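Local coordinates for isatin hydrolase (Ralstonia solanacearum, PDB 5NMP), which hydrolyses isatin, most likely opening its lactam ring to give isatinate, and depends on a bound manganese ion, at residues T77-D82 and L258-L263; V26-T31 and K231-L236. All coordinates share one frame; numbering follows the deposited sequence.

How the contacts relate
Contact 1 lies wholly buried close to the centre of the chain, whereas contact 2 is farther out and only partly buried, with Gln235 exposed. They share one mixed sheet, since strands 24-27 and 261-264 are neighbours in it, and the two contact centres are about 10 Å apart. A salt bridge between Arg259 NH2 and Asp27 OD2, 2.8 Å long, ties them directly. Their chemistry differs: contact 1 joins one backbone hydrogen bond and a few methyl contacts to the manganese ligands, while contact 2 buries about twice the surface and combines two hydrogen bonds with leucine packing and a lysine chain. Both also reach the second subunit.

Contact 1: T77-D82 and L258-L263; sequences TGTHFD and LRVLAL. With MN (manganese (II) ion), chain K.
The hydroxyl OG1 of Thr79 is held by two backbone groups, Cys229 O and Gln30 N, while the carbonyl of the same residue turns to the other segment and accepts Leu258 N. This bond, Leu258 N to Thr79 O, spans 3.1 Å with an N-H...O angle of 160° and lies in the carbonyl plane. Thr79 CG2 meets Val260 CG2 at 3.8 Å, the two side chains crossing at a slant. Leu258 carries its CG between the backbone N and the carbonyl carbon (chi1 80°), which swings CD2 over the backbone of His80, 3.6 Å from His80 CA. The same methyl lies 3.9 Å from Phe81 CB, but the ring of Phe81 leads off toward Tyr225. Together with the preceding His76, residues 77-82 form the HxGTHxD metal-binding motif of the cyclase family. Manganese is bound by His80 NE2 at 2.2 Å and by Asp82 OD1, also at 2.2 Å, and His76 is a further ligand. On the far side of the His80 ring, ND1 donates to Gly78 O at 2.8 Å, tilted 25° out of the ring plane; this bond helps fix the rotation of the imidazole and leaves NE2 to the metal.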
ATOM      1  N   THR A  77      -2.030   1.175 -13.326  1.00 46.28           N
ATOM      2  CA  THR A  77      -2.800  -0.038 -13.551  1.00 46.75           C
ATOM      3  C   THR A  77      -3.788  -0.245 -12.410  1.00 48.34           C
ATOM      4  O   THR A  77      -3.407  -0.195 -11.243  1.00 54.60           O
ATOM      5  CB  THR A  77      -1.876  -1.272 -13.667  1.00 50.15           C
ATOM      6  OG1 THR A  77      -1.025  -1.132 -14.812  1.00 52.74           O
ATOM      7  CG2 THR A  77      -2.690  -2.555 -13.791  1.00 50.22           C
ATOM      8  N   GLY A  78      -5.055  -0.466 -12.748  1.00 42.54           N
ATOM      9  CA  GLY A  78      -6.081  -0.725 -11.751  1.00 39.95           C
ATOM     10  C   GLY A  78      -6.276   0.404 -10.759  1.00 41.64           C
ATOM     11  O   GLY A  78      -6.112   1.578 -11.093  1.00 43.29           O
ATOM     12  N   THR A  79      -6.642   0.046  -9.533  1.00 41.57           N
ATOM     13  CA  THR A  79      -6.722   1.023  -8.456  1.00 41.76           C
ATOM     14  C   THR A  79      -5.337   1.597  -8.198  1.00 45.48           C
ATOM     15  O   THR A  79      -4.486   0.927  -7.613  1.00 46.46           O
ATOM     16  CB  THR A  79      -7.264   0.400  -7.160  1.00 40.33           C
ATOM     17  OG1 THR A  79      -8.510  -0.251  -7.422  1.00 45.09           O
ATOM     18  CG2 THR A  79      -7.470   1.463  -6.098  1.00 37.46           C
ATOM     19  N   HIS A  80      -5.102   2.828  -8.642  1.00 43.97           N
ATOM     20  CA  HIS A  80      -3.773   3.407  -8.500  1.00 43.38           C
ATOM     21  C   HIS A  80      -3.768   4.878  -8.092  1.00 44.42           C
ATOM     22  O   HIS A  80      -4.811   5.526  -8.004  1.00 42.67           O
ATOM     23  CB  HIS A  80      -2.983   3.231  -9.797  1.00 44.14           C
ATOM     24  CG  HIS A  80      -3.464   4.085 -10.927  1.00 51.35           C
ATOM     25  ND1 HIS A  80      -4.328   3.620 -11.895  1.00 54.92           N
ATOM     26  CD2 HIS A  80      -3.180   5.367 -11.261  1.00 54.50           C
ATOM     27  CE1 HIS A  80      -4.565   4.582 -12.770  1.00 56.61           C
ATOM     28  NE2 HIS A  80      -3.881   5.652 -12.407  1.00 58.00           N
ATOM     29  N   PHE A  81      -2.559   5.381  -7.855  1.00 44.24           N
ATOM     30  CA  PHE A  81      -2.306   6.701  -7.293  1.00 40.60           C
ATOM     31  C   PHE A  81      -1.573   7.557  -8.323  1.00 46.94           C
ATOM     32  O   PHE A  81      -0.622   7.093  -8.945  1.00 51.47           O
ATOM     33  CB  PHE A  81      -1.483   6.544  -6.003  1.00 42.24           C
ATOM     34  CG  PHE A  81      -1.058   7.842  -5.361  1.00 42.79           C
ATOM     35  CD1 PHE A  81      -1.786   8.382  -4.313  1.00 41.04           C
ATOM     36  CD2 PHE A  81       0.099   8.491  -5.767  1.00 42.31           C
ATOM     37  CE1 PHE A  81      -1.389   9.561  -3.705  1.00 40.87           C
ATOM     38  CE2 PHE A  81       0.501   9.671  -5.162  1.00 44.23           C
ATOM     39  CZ  PHE A  81      -0.245  10.205  -4.131  1.00 42.10           C
ATOM     40  N   ASP A  82      -2.017   8.798  -8.511  1.00 47.00           N
ATOM     41  CA  ASP A  82      -1.344   9.716  -9.432  1.00 41.28           C
ATOM     42  C   ASP A  82      -0.494  10.733  -8.674  1.00 44.67           C
ATOM     43  O   ASP A  82      -1.019  11.540  -7.908  1.00 51.10           O
ATOM     44  CB  ASP A  82      -2.358  10.455 -10.314  1.00 43.60           C
ATOM     45  CG  ASP A  82      -3.028   9.547 -11.339  1.00 53.82           C
ATOM     46  OD1 ASP A  82      -2.345   8.681 -11.930  1.00 53.10           O
ATOM     47  OD2 ASP A  82      -4.246   9.707 -11.562  1.00 60.43           O
ATOM     48  N   LEU A 258      -2.040   0.596  -5.674  1.00 43.84           N
ATOM     49  CA  LEU A 258      -1.952   0.574  -4.224  1.00 44.00           C
ATOM     50  C   LEU A 258      -3.216   0.012  -3.600  1.00 48.21           C
ATOM     51  O   LEU A 258      -4.245  -0.119  -4.256  1.00 54.28           O
ATOM     52  CB  LEU A 258      -1.680   1.978  -3.675  1.00 45.87           C
ATOM     53  CG  LEU A 258      -2.845   2.968  -3.554  1.00 47.13           C
ATOM     54  CD1 LEU A 258      -2.398   4.230  -2.828  1.00 44.38           C
ATOM     55  CD2 LEU A 258      -3.430   3.318  -4.912  1.00 45.72           C
ATOM     56  N   ARG A 259      -3.125  -0.323  -2.320  1.00 50.90           N
ATOM     57  CA  ARG A 259      -4.271  -0.801  -1.567  1.00 49.00           C
ATOM     58  C   ARG A 259      -4.918   0.365  -0.830  1.00 49.25           C
ATOM     59  O   ARG A 259      -4.429   0.795   0.213  1.00 54.62           O
ATOM     60  CB  ARG A 259      -3.847  -1.890  -0.579  1.00 50.12           C
ATOM     61  CG  ARG A 259      -4.989  -2.735  -0.046  1.00 47.07           C
ATOM     62  CD  ARG A 259      -5.670  -3.487  -1.170  1.00 41.77           C
ATOM     63  NE  ARG A 259      -6.728  -4.363  -0.684  1.00 43.29           N
ATOM     64  CZ  ARG A 259      -6.573  -5.663  -0.459  1.00 47.41           C
ATOM     65  NH1 ARG A 259      -5.398  -6.240  -0.676  1.00 49.34           N
ATOM     66  NH2 ARG A 259      -7.594  -6.388  -0.020  1.00 44.26           N
ATOM     67  N   VAL A 260      -6.011   0.882  -1.380  1.00 49.60           N
ATOM     68  CA  VAL A 260      -6.713   2.002  -0.763  1.00 49.08           C
ATOM     69  C   VAL A 260      -7.711   1.517   0.283  1.00 46.61           C
ATOM     70  O   VAL A 260      -8.593   0.710  -0.015  1.00 46.87           O
ATOM     71  CB  VAL A 260      -7.459   2.852  -1.807  1.00 49.14           C
ATOM     72  CG1 VAL A 260      -8.138   4.036  -1.136  1.00 47.02           C
ATOM     73  CG2 VAL A 260      -6.503   3.326  -2.889  1.00 47.96           C
ATOM     74  N   LEU A 261      -7.569   2.015   1.507  1.00 45.50           N
ATOM     75  CA  LEU A 261      -8.454   1.636   2.600  1.00 49.70           C
ATOM     76  C   LEU A 261      -9.134   2.853   3.212  1.00 52.38           C
ATOM     77  O   LEU A 261      -8.574   3.948   3.227  1.00 55.68           O
ATOM     78  CB  LEU A 261      -7.683   0.882   3.686  1.00 52.76           C
ATOM     79  CG  LEU A 261      -6.971  -0.410   3.287  1.00 54.58           C
ATOM     80  CD1 LEU A 261      -6.272  -1.014   4.493  1.00 55.88           C
ATOM     81  CD2 LEU A 261      -7.950  -1.401   2.673  1.00 55.06           C
ATOM     82  N   ALA A 262     -10.341   2.650   3.724  1.00 52.05           N
ATOM     83  CA  ALA A 262     -11.073   3.711   4.402  1.00 49.16           C
ATOM     84  C   ALA A 262     -11.421   3.305   5.831  1.00 52.78           C
ATOM     85  O   ALA A 262     -11.924   2.207   6.066  1.00 56.03           O
ATOM     86  CB  ALA A 262     -12.329   4.058   3.632  1.00 46.85           C
ATOM     87  N   LEU A 263     -11.138   4.187   6.784  1.00 51.12           N
ATOM     88  CA  LEU A 263     -11.566   3.979   8.159  1.00 51.96           C
ATOM     89  C   LEU A 263     -12.883   4.714   8.387  1.00 58.13           C
ATOM     90  O   LEU A 263     -13.025   5.878   8.013  1.00 58.98           O
ATOM     91  CB  LEU A 263     -10.505   4.460   9.152  1.00 52.84           C
ATOM     92  CG  LEU A 263      -9.109   3.830   9.098  1.00 51.98           C
ATOM     93  CD1 LEU A 263      -8.279   4.294  10.283  1.00 52.95           C
ATOM     94  CD2 LEU A 263      -9.179   2.313   9.059  1.00 53.10           C
TER
HETATM   95 MN    MN K 301      -3.178   7.435 -13.483  1.00 61.78          MN

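Contact 2: V26-T31 and K231-L236; sequences VDLTQT and KNLDQL
With CG anti to its carbonyl carbon (chi1 -73°), Asn232 extends its amide back to strand 24-27, and Lys231, whose CG lies between N and the carbonyl carbon (chi1 61°), runs beside Thr29 and Gln30. The contact joins strand 24-27, one of the two outermost strands of the chain's mixed sheet, and the loop after it, to the connection between strands 225-228 and 239-244, which includes a short 3-10 turn at 233-235. Asn232 ND2 donates to Asp27 O at 2.8 Å, approaching nearly head-on to the carbonyl and within the amide plane. A second bond, Lys231 N to Leu28 O at 3.0 Å, arrives from above the carbonyl plane, 47° out of it. Asp27 also forms an Asx turn, its OD1 accepting Thr29 N at 3.1 Å, its other oxygen being engaged by the salt bridge to Arg259. On the apolar side, Leu28 and Leu236 point their ends at each other, CD1 to CD1 at 3.9 Å, and Leu28 CD1 also comes to 4.3 Å from Leu233 CD2. Val26 and Leu236 pass in opposite directions, with CG2 of the valine 4.2 Å from CD2 of the leucine. The Lys231 chain crosses Gln30 obliquely, with its CD 3.7 Å from Gln30 OE1.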
ATOM      1  N   VAL A  26     -12.910  -0.371   5.355  1.00 52.17           N
ATOM      2  CA  VAL A  26     -13.533  -0.610   4.059  1.00 48.74           C
ATOM      3  C   VAL A  26     -12.485  -0.663   2.950  1.00 51.39           C
ATOM      4  O   VAL A  26     -11.647   0.230   2.830  1.00 55.57           O
ATOM      5  CB  VAL A  26     -14.575   0.474   3.729  1.00 48.94           C
ATOM      6  CG1 VAL A  26     -15.310   0.134   2.443  1.00 48.76           C
ATOM      7  CG2 VAL A  26     -15.559   0.622   4.875  1.00 50.10           C
ATOM      8  N   ASP A  27     -12.535  -1.723   2.149  1.00 51.39           N
ATOM      9  CA  ASP A  27     -11.614  -1.908   1.033  1.00 49.34           C
ATOM     10  C   ASP A  27     -12.144  -1.194  -0.209  1.00 51.94           C
ATOM     11  O   ASP A  27     -13.202  -1.549  -0.731  1.00 53.99           O
ATOM     12  CB  ASP A  27     -11.417  -3.401   0.747  1.00 52.81           C
ATOM     13  CG  ASP A  27     -10.193  -3.684  -0.113  1.00 60.47           C
ATOM     14  OD1 ASP A  27      -9.556  -2.725  -0.596  1.00 62.29           O
ATOM     15  OD2 ASP A  27      -9.874  -4.876  -0.309  1.00 63.95           O
ATOM     16  N   LEU A  28     -11.410  -0.189  -0.678  1.00 50.20           N
ATOM     17  CA  LEU A  28     -11.836   0.590  -1.836  1.00 52.07           C
ATOM     18  C   LEU A  28     -11.093   0.177  -3.100  1.00 50.14           C
ATOM     19  O   LEU A  28     -11.117   0.886  -4.103  1.00 49.67           O
ATOM     20  CB  LEU A  28     -11.624   2.082  -1.584  1.00 49.20           C
ATOM     21  CG  LEU A  28     -12.206   2.644  -0.289  1.00 49.34           C
ATOM     22  CD1 LEU A  28     -12.011   4.152  -0.230  1.00 46.97           C
ATOM     23  CD2 LEU A  28     -13.676   2.279  -0.159  1.00 51.86           C
ATOM     24  N   THR A  29     -10.443  -0.979  -3.049  1.00 49.43           N
ATOM     25  CA  THR A  29      -9.543  -1.396  -4.117  1.00 48.37           C
ATOM     26  C   THR A  29     -10.147  -2.480  -5.013  1.00 49.99           C
ATOM     27  O   THR A  29     -10.775  -3.425  -4.529  1.00 50.25           O
ATOM     28  CB  THR A  29      -8.212  -1.904  -3.526  1.00 47.48           C
ATOM     29  OG1 THR A  29      -7.717  -0.946  -2.582  1.00 50.68           O
ATOM     30  CG2 THR A  29      -7.175  -2.110  -4.614  1.00 47.60           C
ATOM     31  N   GLN A  30      -9.963  -2.325  -6.322  1.00 47.46           N
ATOM     32  CA  GLN A  30     -10.328  -3.355  -7.287  1.00 47.41           C
ATOM     33  C   GLN A  30      -9.273  -4.462  -7.295  1.00 54.57           C
ATOM     34  O   GLN A  30      -8.140  -4.246  -6.865  1.00 62.80           O
ATOM     35  CB  GLN A  30     -10.472  -2.759  -8.691  1.00 47.06           C
ATOM     36  CG  GLN A  30     -11.618  -1.769  -8.860  1.00 48.41           C
ATOM     37  CD  GLN A  30     -12.927  -2.441  -9.242  1.00 52.55           C
ATOM     38  OE1 GLN A  30     -13.109  -3.638  -9.029  1.00 56.67           O
ATOM     39  NE2 GLN A  30     -13.842  -1.669  -9.817  1.00 44.22           N
ATOM     40  N   THR A  31      -9.637  -5.638  -7.793  1.00 49.37           N
ATOM     41  CA  THR A  31      -8.708  -6.763  -7.836  1.00 48.93           C
ATOM     42  C   THR A  31      -7.820  -6.742  -9.080  1.00 53.89           C
ATOM     43  O   THR A  31      -8.315  -6.728 -10.208  1.00 58.62           O
ATOM     44  CB  THR A  31      -9.460  -8.110  -7.782  1.00 49.65           C
ATOM     45  OG1 THR A  31     -10.040  -8.277  -6.484  1.00 49.51           O
ATOM     46  CG2 THR A  31      -8.509  -9.266  -8.045  1.00 44.54           C
ATOM     47  N   LYS A 231     -13.584   1.553  -5.631  1.00 50.51           N
ATOM     48  CA  LYS A 231     -14.875   0.893  -5.497  1.00 50.14           C
ATOM     49  C   LYS A 231     -15.376   0.989  -4.061  1.00 49.85           C
ATOM     50  O   LYS A 231     -14.655   1.452  -3.177  1.00 45.42           O
ATOM     51  CB  LYS A 231     -14.784  -0.571  -5.931  1.00 51.78           C
ATOM     52  CG  LYS A 231     -13.807  -1.392  -5.111  1.00 52.75           C
ATOM     53  CD  LYS A 231     -13.829  -2.851  -5.525  1.00 51.06           C
ATOM     54  CE  LYS A 231     -15.146  -3.515  -5.156  1.00 49.98           C
ATOM     55  NZ  LYS A 231     -15.119  -4.975  -5.452  1.00 51.05           N
ATOM     56  N   ASN A 232     -16.617   0.551  -3.852  1.00 50.96           N
ATOM     57  CA  ASN A 232     -17.263   0.557  -2.539  1.00 52.32           C
ATOM     58  C   ASN A 232     -17.415   1.942  -1.924  1.00 52.94           C
ATOM     59  O   ASN A 232     -17.465   2.073  -0.703  1.00 52.28           O
ATOM     60  CB  ASN A 232     -16.502  -0.339  -1.556  1.00 49.42           C
ATOM     61  CG  ASN A 232     -16.691  -1.813  -1.843  1.00 53.15           C
ATOM     62  OD1 ASN A 232     -17.704  -2.225  -2.411  1.00 53.45           O
ATOM     63  ND2 ASN A 232     -15.715  -2.619  -1.441  1.00 56.00           N
ATOM     64  N   LEU A 233     -17.497   2.973  -2.760  1.00 53.13           N
ATOM     65  CA  LEU A 233     -17.705   4.328  -2.259  1.00 49.95           C
ATOM     66  C   LEU A 233     -19.091   4.463  -1.638  1.00 51.19           C
ATOM     67  O   LEU A 233     -19.325   5.332  -0.798  1.00 53.14           O
ATOM     68  CB  LEU A 233     -17.517   5.358  -3.374  1.00 49.06           C
ATOM     69  CG  LEU A 233     -16.084   5.528  -3.884  1.00 48.93           C
ATOM     70  CD1 LEU A 233     -15.997   6.674  -4.876  1.00 44.60           C
ATOM     71  CD2 LEU A 233     -15.116   5.739  -2.724  1.00 50.06           C
ATOM     72  N   ASP A 234     -20.000   3.584  -2.048  1.00 53.94           N
ATOM     73  CA  ASP A 234     -21.359   3.559  -1.519  1.00 60.31           C
ATOM     74  C   ASP A 234     -21.412   3.136  -0.052  1.00 62.08           C
ATOM     75  O   ASP A 234     -22.444   3.278   0.600  1.00 68.91           O
ATOM     76  CB  ASP A 234     -22.229   2.619  -2.355  1.00 68.27           C
ATOM     77  CG  ASP A 234     -21.684   1.203  -2.392  1.00 78.73           C
ATOM     78  OD1 ASP A 234     -22.144   0.365  -1.588  1.00 80.76           O
ATOM     79  OD2 ASP A 234     -20.791   0.928  -3.223  1.00 84.57           O
ATOM     80  N   GLN A 235     -20.306   2.608   0.464  1.00 56.85           N
ATOM     81  CA  GLN A 235     -20.249   2.174   1.856  1.00 58.89           C
ATOM     82  C   GLN A 235     -19.625   3.237   2.749  1.00 58.99           C
ATOM     83  O   GLN A 235     -19.410   3.014   3.942  1.00 58.76           O
ATOM     84  CB  GLN A 235     -19.465   0.867   1.982  1.00 60.32           C
ATOM     85  CG  GLN A 235     -20.115  -0.308   1.283  1.00 67.89           C
ATOM     86  CD  GLN A 235     -19.343  -1.595   1.476  1.00 73.58           C
ATOM     87  OE1 GLN A 235     -18.779  -1.842   2.542  1.00 73.76           O
ATOM     88  NE2 GLN A 235     -19.308  -2.423   0.437  1.00 77.58           N
ATOM     89  N   LEU A 236     -19.338   4.395   2.164  1.00 57.87           N
ATOM     90  CA  LEU A 236     -18.735   5.493   2.907  1.00 53.94           C
ATOM     91  C   LEU A 236     -19.749   6.589   3.205  1.00 55.66           C
ATOM     92  O   LEU A 236     -20.642   6.852   2.401  1.00 56.19           O
ATOM     93  CB  LEU A 236     -17.554   6.076   2.133  1.00 51.93           C
ATOM     94  CG  LEU A 236     -16.399   5.120   1.840  1.00 52.49           C
ATOM     95  CD1 LEU A 236     -15.207   5.891   1.282  1.00 52.97           C
ATOM     96  CD2 LEU A 236     -16.012   4.346   3.088  1.00 49.94           C
TER